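Side-chain contacts in Bse634I restriction endonuclease (Geobacillus stearothermophilus, PDB 1KNV), which probably acts as a metal-dependent restriction endonuclease of the PDDEXK clan, cutting DNA at a specific sequence: residues R23-P26 against F27-L30; E32-H36 against Q37-G41; N118-R121 against E122-Q126; I150-K153 against D154-K157. All coordinates share one frame; numbering follows the deposited sequence.

Interaction 1 (R23-P26 against F27-L30); sequences RIKP and FNAL
The carbonyl oxygen of Lys25 is gripped from within the first turn of helix 26-33. Ala29 N donates to Lys25 O at 3.2 Å, nearly along the C=O axis, and Asn28 N adds a weak bond with an N-H...O angle of only 124°. Lys25 is the N-cap, so these bonds tie the end of the strand to the opening helix. Pro26 follows in the first helical position, where its lack of an N-H costs no helical bond. Its own oxygen is held twice: Leu30 N reaches Pro26 O at 3.1 Å, and the indole NE1 of Trp78 is a second donor. Lys25 and Asn28 run side by side in the same direction. Asn28 CG stands anti to the carbonyl carbon (chi1 -62°), which brings Asn28 ND2 to 3.2 Å from Lys25 CB. The lysine chain curls through three successive bends; its NZ merely lies alongside Asn28 ND2, both being donors, and forms a long, weak ion pair with Glu12. The amide is fixed from beyond the turn, ND2 by Asn9 O and OD1 weakly by His169. Pro26 CG lies loosely over one face of the Phe27 ring, 4.4 Å from Phe27 CD1. The junction joins the hairpin strand 19-24 to helix 26-33, with Ile24 and Leu30 packed on helix 68-93, Phe27 on helix 169-176 and Ala29 on helix 43-60.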
loop_
_atom_site.group_PDB
_atom_site.type_symbol
_atom_site.label_atom_id
_atom_site.label_comp_id
_atom_site.label_asym_id
_atom_site.label_seq_id
_atom_site.Cartn_x
_atom_site.Cartn_y
_atom_site.Cartn_z
ATOM N N ARG B 23 -28.845 4.335 46.792
ATOM C CA ARG B 23 -27.968 3.811 45.746
ATOM C C ARG B 23 -27.931 2.288 45.807
ATOM O O ARG B 23 -27.886 1.705 46.887
ATOM C CB ARG B 23 -26.538 4.337 45.914
ATOM C CG ARG B 23 -25.836 3.789 47.146
ATOM C CD ARG B 23 -24.320 3.873 47.045
ATOM N NE ARG B 23 -23.752 4.910 47.902
ATOM C CZ ARG B 23 -23.632 6.188 47.558
ATOM N NH1 ARG B 23 -24.044 6.604 46.362
ATOM N NH2 ARG B 23 -23.093 7.054 48.410
ATOM N N ILE B 24 -27.957 1.640 44.651
ATOM C CA ILE B 24 -27.889 0.187 44.632
ATOM C C ILE B 24 -26.425 -0.225 44.755
ATOM O O ILE B 24 -25.534 0.473 44.277
ATOM C CB ILE B 24 -28.448 -0.388 43.326
ATOM C CG1 ILE B 24 -29.917 0.008 43.177
ATOM C CG2 ILE B 24 -28.274 -1.902 43.308
ATOM C CD1 ILE B 24 -30.534 -0.447 41.879
ATOM N N LYS B 25 -26.179 -1.350 45.412
ATOM C CA LYS B 25 -24.822 -1.857 45.581
ATOM C C LYS B 25 -24.784 -3.182 44.820
ATOM O O LYS B 25 -24.985 -4.250 45.401
ATOM C CB LYS B 25 -24.524 -2.073 47.068
ATOM C CG LYS B 25 -24.737 -0.833 47.925
ATOM C CD LYS B 25 -23.908 0.333 47.422
ATOM C CE LYS B 25 -22.428 0.054 47.585
ATOM N NZ LYS B 25 -22.116 -0.220 49.008
ATOM N N PRO B 26 -24.524 -3.123 43.502
ATOM C CA PRO B 26 -24.466 -4.297 42.624
ATOM C C PRO B 26 -23.604 -5.447 43.091
ATOM O O PRO B 26 -23.990 -6.602 42.971
ATOM C CB PRO B 26 -23.988 -3.716 41.292
ATOM C CG PRO B 26 -23.189 -2.523 41.708
ATOM C CD PRO B 26 -24.043 -1.925 42.793
ATOM N N PHE B 27 -22.440 -5.132 43.636
ATOM C CA PHE B 27 -21.519 -6.162 44.084
ATOM C C PHE B 27 -21.983 -6.900 45.327
ATOM O O PHE B 27 -21.747 -8.101 45.459
ATOM C CB PHE B 27 -20.138 -5.540 44.281
ATOM C CG PHE B 27 -19.617 -4.858 43.045
ATOM C CD1 PHE B 27 -19.103 -3.571 43.106
ATOM C CD2 PHE B 27 -19.669 -5.500 41.807
ATOM C CE1 PHE B 27 -18.646 -2.927 41.949
ATOM C CE2 PHE B 27 -19.217 -4.868 40.649
ATOM C CZ PHE B 27 -18.706 -3.580 40.720
ATOM N N ASN B 28 -22.647 -6.198 46.240
ATOM C CA ASN B 28 -23.149 -6.852 47.444
ATOM C C ASN B 28 -24.321 -7.744 47.059
ATOM O O ASN B 28 -24.550 -8.785 47.673
ATOM C CB ASN B 28 -23.591 -5.829 48.493
ATOM C CG ASN B 28 -22.450 -4.940 48.957
ATOM O OD1 ASN B 28 -21.301 -5.382 49.074
ATOM N ND2 ASN B 28 -22.766 -3.683 49.241
ATOM N N ALA B 29 -25.058 -7.335 46.034
ATOM C CA ALA B 29 -26.190 -8.116 45.568
ATOM C C ALA B 29 -25.666 -9.448 45.057
ATOM O O ALA B 29 -26.236 -10.502 45.351
ATOM C CB ALA B 29 -26.920 -7.380 44.449
ATOM N N LEU B 30 -24.570 -9.395 44.300
ATOM C CA LEU B 30 -23.961 -10.597 43.729
ATOM C C LEU B 30 -23.473 -11.567 44.790
ATOM O O LEU B 30 -23.770 -12.760 44.740
ATOM C CB LEU B 30 -22.789 -10.220 42.821
ATOM C CG LEU B 30 -23.154 -9.645 41.457
ATOM C CD1 LEU B 30 -21.913 -9.128 40.786
ATOM C CD2 LEU B 30 -23.805 -10.708 40.608
#

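Interaction 2 (E32-H36 against Q37-G41); sequences ELYHH and QTPTG
Tyr34 folds back onto Pro39 where the chain leaves the C-terminal end of helix 26-33, and their CH-pi contact spans the turn leading toward helix 43-60. Tyr34 is the first residue to abandon helical backbone angles. The aromatic contact is the main one. Pro39 CG sits over one face of the phenol ring, 3.8 Å from the Tyr34 centroid and displaced toward the rim, with Tyr34 CE2 as its closest ring atom at 3.5 Å. Tyr34 CG lies anti to the carbonyl carbon (chi1 -60°), and this swings the ring forward, obliquely across the pyrrolidine. Pro39 in turn rests on Asn46 and Phe280, while Leu167 also touches Tyr34, so the pair is buried although much of the surrounding loop is exposed. Backbone-to-side-chain packing comes next: the carbonyl oxygen of Gln37 approaches the ring at its edge, near its plane, 3.3 Å from Tyr34 CD2, and lies 3.1 Å from Tyr34 CB. No hydrogen bond joins 32-36 to 37-41, so the turn depends on packing and on outside anchors. Among the polar ties, Tyr34 OH is hydrogen-bonded to Asn46 OD1, and Asn46 ND2 also holds Thr40 O, linking both arms to helix 43-60. Within the first arm, His35 turns its imidazole edge to the helix end, and ND1 of His35 makes a weak bond to Glu32 O at 3.3 Å, in the plane of the ring.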
loop_
_atom_site.group_PDB
_atom_site.type_symbol
_atom_site.label_atom_id
_atom_site.label_comp_id
_atom_site.label_asym_id
_atom_site.label_seq_id
_atom_site.Cartn_x
_atom_site.Cartn_y
_atom_site.Cartn_z
ATOM N N GLU B 32 -24.262 -11.696 48.023
ATOM C CA GLU B 32 -25.396 -12.154 48.811
ATOM C C GLU B 32 -26.166 -13.263 48.115
ATOM O O GLU B 32 -26.700 -14.149 48.776
ATOM C CB GLU B 32 -26.342 -10.979 49.121
ATOM C CG GLU B 32 -25.918 -10.154 50.338
ATOM C CD GLU B 32 -26.718 -8.868 50.470
ATOM O OE1 GLU B 32 -27.900 -8.867 50.060
ATOM O OE2 GLU B 32 -26.162 -7.874 50.987
ATOM N N LEU B 33 -26.224 -13.226 46.791
ATOM C CA LEU B 33 -26.975 -14.250 46.075
ATOM C C LEU B 33 -26.089 -15.352 45.496
ATOM O O LEU B 33 -26.594 -16.326 44.941
ATOM C CB LEU B 33 -27.808 -13.633 44.964
ATOM C CG LEU B 33 -28.908 -12.672 45.358
ATOM C CD1 LEU B 33 -29.664 -12.207 44.125
ATOM C CD2 LEU B 33 -29.808 -13.399 46.307
ATOM N N TYR B 34 -24.773 -15.226 45.649
ATOM C CA TYR B 34 -23.869 -16.257 45.145
ATOM C C TYR B 34 -22.777 -16.666 46.132
ATOM O O TYR B 34 -21.597 -16.726 45.795
ATOM C CB TYR B 34 -23.254 -15.830 43.813
ATOM C CG TYR B 34 -24.297 -15.582 42.741
ATOM C CD1 TYR B 34 -24.798 -14.307 42.511
ATOM C CD2 TYR B 34 -24.808 -16.628 41.991
ATOM C CE1 TYR B 34 -25.788 -14.082 41.559
ATOM C CE2 TYR B 34 -25.799 -16.413 41.043
ATOM C CZ TYR B 34 -26.278 -15.138 40.840
ATOM O OH TYR B 34 -27.266 -14.914 39.908
ATOM N N HIS B 35 -23.200 -16.977 47.352
ATOM C CA HIS B 35 -22.298 -17.415 48.403
ATOM C C HIS B 35 -21.815 -18.829 48.143
ATOM O O HIS B 35 -20.776 -19.221 48.660
ATOM C CB HIS B 35 -23.001 -17.415 49.766
ATOM C CG HIS B 35 -22.957 -16.103 50.484
ATOM N ND1 HIS B 35 -23.922 -15.128 50.325
ATOM C CD2 HIS B 35 -22.079 -15.614 51.393
ATOM C CE1 HIS B 35 -23.643 -14.101 51.109
ATOM N NE2 HIS B 35 -22.529 -14.370 51.769
ATOM N N HIS B 36 -22.561 -19.597 47.353
ATOM C CA HIS B 36 -22.171 -20.980 47.111
ATOM C C HIS B 36 -22.069 -21.451 45.668
ATOM O O HIS B 36 -21.769 -22.617 45.415
ATOM C CB HIS B 36 -23.102 -21.921 47.884
ATOM C CG HIS B 36 -23.018 -21.766 49.374
ATOM N ND1 HIS B 36 -23.584 -20.706 50.049
ATOM C CD2 HIS B 36 -22.415 -22.533 50.315
ATOM C CE1 HIS B 36 -23.336 -20.824 51.342
ATOM N NE2 HIS B 36 -22.628 -21.923 51.529
ATOM N N GLN B 37 -22.306 -20.562 44.718
ATOM C CA GLN B 37 -22.212 -20.952 43.317
ATOM C C GLN B 37 -22.058 -19.737 42.421
ATOM O O GLN B 37 -22.304 -18.604 42.844
ATOM C CB GLN B 37 -23.470 -21.704 42.891
ATOM C CG GLN B 37 -24.706 -20.814 42.830
ATOM C CD GLN B 37 -25.841 -21.443 42.047
ATOM O OE1 GLN B 37 -26.365 -22.486 42.432
ATOM N NE2 GLN B 37 -26.226 -20.811 40.937
ATOM N N THR B 38 -21.645 -19.976 41.183
ATOM C CA THR B 38 -21.520 -18.895 40.221
ATOM C C THR B 38 -22.762 -18.983 39.352
ATOM O O THR B 38 -23.376 -20.043 39.233
ATOM C CB THR B 38 -20.257 -19.025 39.337
ATOM O OG1 THR B 38 -20.147 -20.367 38.840
ATOM C CG2 THR B 38 -19.006 -18.648 40.131
ATOM N N PRO B 39 -23.160 -17.864 38.745
ATOM C CA PRO B 39 -24.343 -17.811 37.879
ATOM C C PRO B 39 -24.383 -18.917 36.819
ATOM O O PRO B 39 -23.373 -19.214 36.183
ATOM C CB PRO B 39 -24.242 -16.419 37.270
ATOM C CG PRO B 39 -23.620 -15.617 38.392
ATOM C CD PRO B 39 -22.529 -16.537 38.868
ATOM N N THR B 40 -25.550 -19.525 36.626
ATOM C CA THR B 40 -25.699 -20.590 35.637
ATOM C C THR B 40 -27.041 -20.535 34.908
ATOM O O THR B 40 -28.002 -19.943 35.394
ATOM C CB THR B 40 -25.560 -21.982 36.292
ATOM O OG1 THR B 40 -26.541 -22.128 37.330
ATOM C CG2 THR B 40 -24.171 -22.149 36.893
ATOM N N GLY B 41 -27.099 -21.154 33.736
ATOM C CA GLY B 41 -28.336 -21.152 32.982
ATOM C C GLY B 41 -28.599 -19.871 32.212
ATOM O O GLY B 41 -27.717 -19.377 31.507
#

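Interaction 3 (N118-R121 against E122-Q126); sequences NETR and EKLHQ
Asn118 and Glu122 cross obliquely, with amide and carboxylate planes 84° apart. Asn118 ND2 donates to Glu122 OE2 at 2.9 Å, meeting the oxygen from above the carboxylate plane instead of within it. The amide hydrogen is also badly aimed, with an N-H...O angle of 133°. Asn118 CG is trans to its backbone nitrogen, which directs the amide along the helix toward the glutamate. Arg121 and His125 form the next pair, their guanidinium and imidazole planes inclined by 56°. His125 CE1 lies over one face of the guanidinium, 3.6 Å above its plane and toward its rim, while Arg121 NH2 is 3.6 Å from His125 NE2. Arg121 O lies over a face of the imidazole and accepts the bond from His125 N at 2.8 Å. These are i to i+4 pairings on the first turns of helix 118-131, where Glu122 N and Leu124 N likewise bond back to Asn118 O and Thr120 O. An alanine in place of His125 would probably leave the guanidinium of Arg121 without the ring against its face and freer to turn. Glu119 and Lys123 meet through water: one molecule joins Lys123 NZ to Glu119 OE2, another joins it to Glu119 O. Their charged atoms, Glu119 OE2 and Lys123 NZ, stay 4.5 Å apart, too far for a salt bridge. Thr120 OG1 bonds to Tyr227 and Leu124 packs on helix 203-227, while Lys123 touches Lys123 of the second subunit and Gln126 NE2 bonds to Trp228 O there.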
loop_
_atom_site.group_PDB
_atom_site.type_symbol
_atom_site.label_atom_id
_atom_site.label_comp_id
_atom_site.label_asym_id
_atom_site.label_seq_id
_atom_site.Cartn_x
_atom_site.Cartn_y
_atom_site.Cartn_z
ATOM N N ASN B 118 6.182 -0.696 25.751
ATOM C CA ASN B 118 6.657 0.619 25.367
ATOM C C ASN B 118 6.935 0.796 23.867
ATOM O O ASN B 118 6.558 1.806 23.273
ATOM C CB ASN B 118 7.914 0.944 26.174
ATOM C CG ASN B 118 8.498 2.276 25.810
ATOM O OD1 ASN B 118 7.856 3.323 25.977
ATOM N ND2 ASN B 118 9.724 2.254 25.297
ATOM N N GLU B 119 7.597 -0.180 23.259
ATOM C CA GLU B 119 7.932 -0.102 21.844
ATOM C C GLU B 119 6.700 0.128 20.972
ATOM O O GLU B 119 6.716 0.962 20.067
ATOM C CB GLU B 119 8.655 -1.383 21.420
ATOM C CG GLU B 119 8.900 -1.523 19.932
ATOM C CD GLU B 119 9.657 -2.796 19.588
ATOM O OE1 GLU B 119 9.409 -3.847 20.221
ATOM O OE2 GLU B 119 10.495 -2.756 18.667
ATOM N N THR B 120 5.634 -0.614 21.250
ATOM C CA THR B 120 4.394 -0.489 20.501
ATOM C C THR B 120 3.688 0.848 20.750
ATOM O O THR B 120 3.238 1.492 19.805
ATOM C CB THR B 120 3.446 -1.645 20.846
ATOM O OG1 THR B 120 4.059 -2.886 20.458
ATOM C CG2 THR B 120 2.107 -1.466 20.131
ATOM N N ARG B 121 3.595 1.270 22.013
ATOM C CA ARG B 121 2.950 2.544 22.348
ATOM C C ARG B 121 3.649 3.757 21.711
ATOM O O ARG B 121 3.002 4.716 21.297
ATOM C CB ARG B 121 2.864 2.704 23.872
ATOM C CG ARG B 121 2.010 1.626 24.538
ATOM C CD ARG B 121 1.429 2.111 25.848
ATOM N NE ARG B 121 0.483 3.208 25.649
ATOM C CZ ARG B 121 0.118 4.064 26.602
ATOM N NH1 ARG B 121 0.618 3.953 27.829
ATOM N NH2 ARG B 121 -0.744 5.039 26.327
ATOM N N GLU B 122 4.974 3.713 21.626
ATOM C CA GLU B 122 5.727 4.796 21.004
ATOM C C GLU B 122 5.356 4.900 19.512
ATOM O O GLU B 122 5.235 5.999 18.968
ATOM C CB GLU B 122 7.231 4.542 21.163
ATOM C CG GLU B 122 7.898 5.357 22.261
ATOM C CD GLU B 122 9.205 4.736 22.754
ATOM O OE1 GLU B 122 9.966 4.167 21.930
ATOM O OE2 GLU B 122 9.476 4.834 23.975
ATOM N N LYS B 123 5.174 3.759 18.850
ATOM C CA LYS B 123 4.814 3.782 17.436
ATOM C C LYS B 123 3.437 4.408 17.247
ATOM O O LYS B 123 3.207 5.151 16.298
ATOM C CB LYS B 123 4.832 2.371 16.841
ATOM C CG LYS B 123 6.197 1.681 16.884
ATOM C CD LYS B 123 6.236 0.509 15.928
ATOM C CE LYS B 123 7.462 -0.340 16.151
ATOM N NZ LYS B 123 8.674 0.496 16.136
ATOM N N LEU B 124 2.520 4.111 18.156
ATOM C CA LEU B 124 1.184 4.660 18.066
ATOM C C LEU B 124 1.214 6.143 18.423
ATOM O O LEU B 124 0.468 6.937 17.854
ATOM C CB LEU B 124 0.238 3.905 19.003
ATOM C CG LEU B 124 0.037 2.418 18.690
ATOM C CD1 LEU B 124 -0.916 1.801 19.696
ATOM C CD2 LEU B 124 -0.506 2.257 17.276
ATOM N N HIS B 125 2.070 6.516 19.372
ATOM C CA HIS B 125 2.176 7.917 19.770
ATOM C C HIS B 125 2.785 8.714 18.641
ATOM O O HIS B 125 2.428 9.864 18.411
ATOM C CB HIS B 125 3.026 8.055 21.028
ATOM C CG HIS B 125 2.321 7.599 22.265
ATOM N ND1 HIS B 125 2.964 6.942 23.293
ATOM C CD2 HIS B 125 1.022 7.699 22.633
ATOM C CE1 HIS B 125 2.086 6.653 24.241
ATOM N NE2 HIS B 125 0.901 7.101 23.864
ATOM N N GLN B 126 3.704 8.094 17.924
ATOM C CA GLN B 126 4.324 8.764 16.805
ATOM C C GLN B 126 3.251 8.963 15.710
ATOM O O GLN B 126 3.207 10.012 15.051
ATOM C CB GLN B 126 5.495 7.915 16.323
ATOM C CG GLN B 126 6.276 8.485 15.187
ATOM C CD GLN B 126 5.584 8.257 13.869
ATOM O OE1 GLN B 126 4.877 7.262 13.698
ATOM N NE2 GLN B 126 5.797 9.165 12.917
HETATM O O HOH W 1 9.041 2.039 18.698
HETATM O O HOH W 2 10.690 -1.373 16.492
#

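Interaction 4 (I150-K153 against D154-K157); sequences IRQK and DLIK
The amide of Gln152 and the carboxylate of Asp154 are the flat groups, their planes turned 61° against each other. Leu155 comes in over the amide, its CG 3.9 Å from Gln152 CD, whereas Asp154 OD1 approaches alongside, 3.1 Å from Gln152 CG. Which end of the amide faces Asp154 is uncertain. Gln152 is extended, with CG trans to the backbone nitrogen (chi1 -168°), and this carries the amide out past Leu155. Its CB also meets Leu155, 3.7 Å from Leu155 CD1. An alanine at Gln152 would probably open a gap beside Leu155 and leave the Asp154 carboxylate without its neighbouring amide. On the strand side, Ile150 CG2 touches Leu155 CD1 at 3.9 Å, the two side chains crossing at about a right angle. The backbone turns tightly through a short 3-10 segment, fastened by two bonds between residues three apart. Leu155 N donates to Gln152 O at 2.9 Å, and Ile156 N to Lys153 O at 3.1 Å. In both, the donor stands above the carbonyl plane. Ile156 CG1 drops against the same Lys153 O at 3.3 Å. The turn ends strand 147-151, at the far end from Asp146, which has been seen to bind calcium in this protein. That strand lies between 99-103 and 191-198 in the five-stranded mixed sheet. Ile150 packs on Ile102, while Leu155 and Ile156 rest on Leu100, so the turn folds back over the neighbouring strand 99-103.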
loop_
_atom_site.group_PDB
_atom_site.type_symbol
_atom_site.label_atom_id
_atom_site.label_comp_id
_atom_site.label_asym_id
_atom_site.label_seq_id
_atom_site.Cartn_x
_atom_site.Cartn_y
_atom_site.Cartn_z
ATOM N N ILE B 150 -6.088 -12.387 24.893
ATOM C CA ILE B 150 -4.649 -12.197 24.774
ATOM C C ILE B 150 -3.916 -13.526 24.879
ATOM O O ILE B 150 -4.343 -14.417 25.607
ATOM C CB ILE B 150 -4.136 -11.280 25.912
ATOM C CG1 ILE B 150 -4.727 -9.880 25.753
ATOM C CG2 ILE B 150 -2.629 -11.237 25.935
ATOM C CD1 ILE B 150 -4.585 -9.040 26.965
ATOM N N ARG B 151 -2.851 -13.683 24.116
ATOM C CA ARG B 151 -2.085 -14.912 24.169
ATOM C C ARG B 151 -0.604 -14.587 24.346
ATOM O O ARG B 151 0.065 -14.144 23.413
ATOM C CB ARG B 151 -2.278 -15.742 22.898
ATOM C CG ARG B 151 -1.637 -17.117 23.001
ATOM C CD ARG B 151 -1.637 -17.825 21.679
ATOM N NE ARG B 151 -1.071 -19.157 21.829
ATOM C CZ ARG B 151 -1.089 -20.063 20.867
ATOM N NH1 ARG B 151 -1.645 -19.775 19.682
ATOM N NH2 ARG B 151 -0.574 -21.265 21.090
ATOM N N GLN B 152 -0.104 -14.787 25.560
ATOM C CA GLN B 152 1.293 -14.519 25.884
ATOM C C GLN B 152 1.587 -15.274 27.180
ATOM O O GLN B 152 1.268 -14.810 28.271
ATOM C CB GLN B 152 1.515 -13.008 26.061
ATOM C CG GLN B 152 2.984 -12.593 26.116
ATOM C CD GLN B 152 3.165 -11.087 26.108
ATOM O OE1 GLN B 152 3.790 -10.516 27.001
ATOM N NE2 GLN B 152 2.615 -10.437 25.099
ATOM N N LYS B 153 2.190 -16.446 27.046
ATOM C CA LYS B 153 2.480 -17.284 28.197
ATOM C C LYS B 153 3.083 -16.592 29.411
ATOM O O LYS B 153 2.658 -16.837 30.535
ATOM C CB LYS B 153 3.387 -18.448 27.791
ATOM C CG LYS B 153 3.570 -19.463 28.910
ATOM C CD LYS B 153 4.346 -20.687 28.464
ATOM C CE LYS B 153 4.530 -21.645 29.635
ATOM N NZ LYS B 153 5.323 -22.861 29.279
ATOM N N ASP B 154 4.061 -15.724 29.192
ATOM C CA ASP B 154 4.718 -15.053 30.300
ATOM C C ASP B 154 3.835 -14.116 31.120
ATOM O O ASP B 154 4.289 -13.556 32.114
ATOM C CB ASP B 154 5.958 -14.302 29.797
ATOM C CG ASP B 154 5.616 -13.021 29.066
ATOM O OD1 ASP B 154 4.418 -12.709 28.916
ATOM O OD2 ASP B 154 6.550 -12.316 28.638
ATOM N N LEU B 155 2.580 -13.938 30.719
ATOM C CA LEU B 155 1.667 -13.061 31.456
ATOM C C LEU B 155 0.845 -13.835 32.487
ATOM O O LEU B 155 0.162 -13.238 33.324
ATOM C CB LEU B 155 0.691 -12.370 30.495
ATOM C CG LEU B 155 1.252 -11.377 29.489
ATOM C CD1 LEU B 155 0.114 -10.815 28.658
ATOM C CD2 LEU B 155 1.963 -10.266 30.213
ATOM N N ILE B 156 0.919 -15.161 32.415
ATOM C CA ILE B 156 0.151 -16.038 33.288
ATOM C C ILE B 156 0.702 -16.261 34.696
ATOM O O ILE B 156 1.828 -16.722 34.868
ATOM C CB ILE B 156 -0.045 -17.405 32.607
ATOM C CG1 ILE B 156 -0.559 -17.195 31.177
ATOM C CG2 ILE B 156 -1.007 -18.275 33.424
ATOM C CD1 ILE B 156 -1.863 -16.460 31.080
ATOM N N LYS B 157 -0.110 -15.922 35.696
ATOM C CA LYS B 157 0.251 -16.105 37.095
ATOM C C LYS B 157 -0.552 -17.298 37.607
ATOM O O LYS B 157 -1.700 -17.502 37.195
ATOM C CB LYS B 157 -0.095 -14.854 37.905
ATOM C CG LYS B 157 0.581 -13.597 37.385
ATOM C CD LYS B 157 0.648 -12.482 38.424
ATOM C CE LYS B 157 -0.727 -11.994 38.842
ATOM N NZ LYS B 157 -0.648 -10.908 39.876
#

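How the interactions relate
Interactions 1 and 2 sit at the two ends of helix 26-33, their centres about 14 Å apart: the first is capped by backbone bonds and buries Ala29 and Leu30, the second, lacking such bonds, buries Tyr34 and Pro39 within an exposed loop. Interaction 3, about 39 Å from interaction 1 between centres and across the chain's centre, lies within a helix; its exposed side is polar and water-bridged, Thr120 and Leu124 are buried, and the second subunit is nearby. Interaction 4 ends a strand of the main sheet and mixes a buried Ile150-Leu155 contact with exposed Lys153 and Asp154. Interactions 3 and 4 belong to successive elements, helix 118-131 and strand 147-151, yet their nearest atoms remain about 9 Å apart.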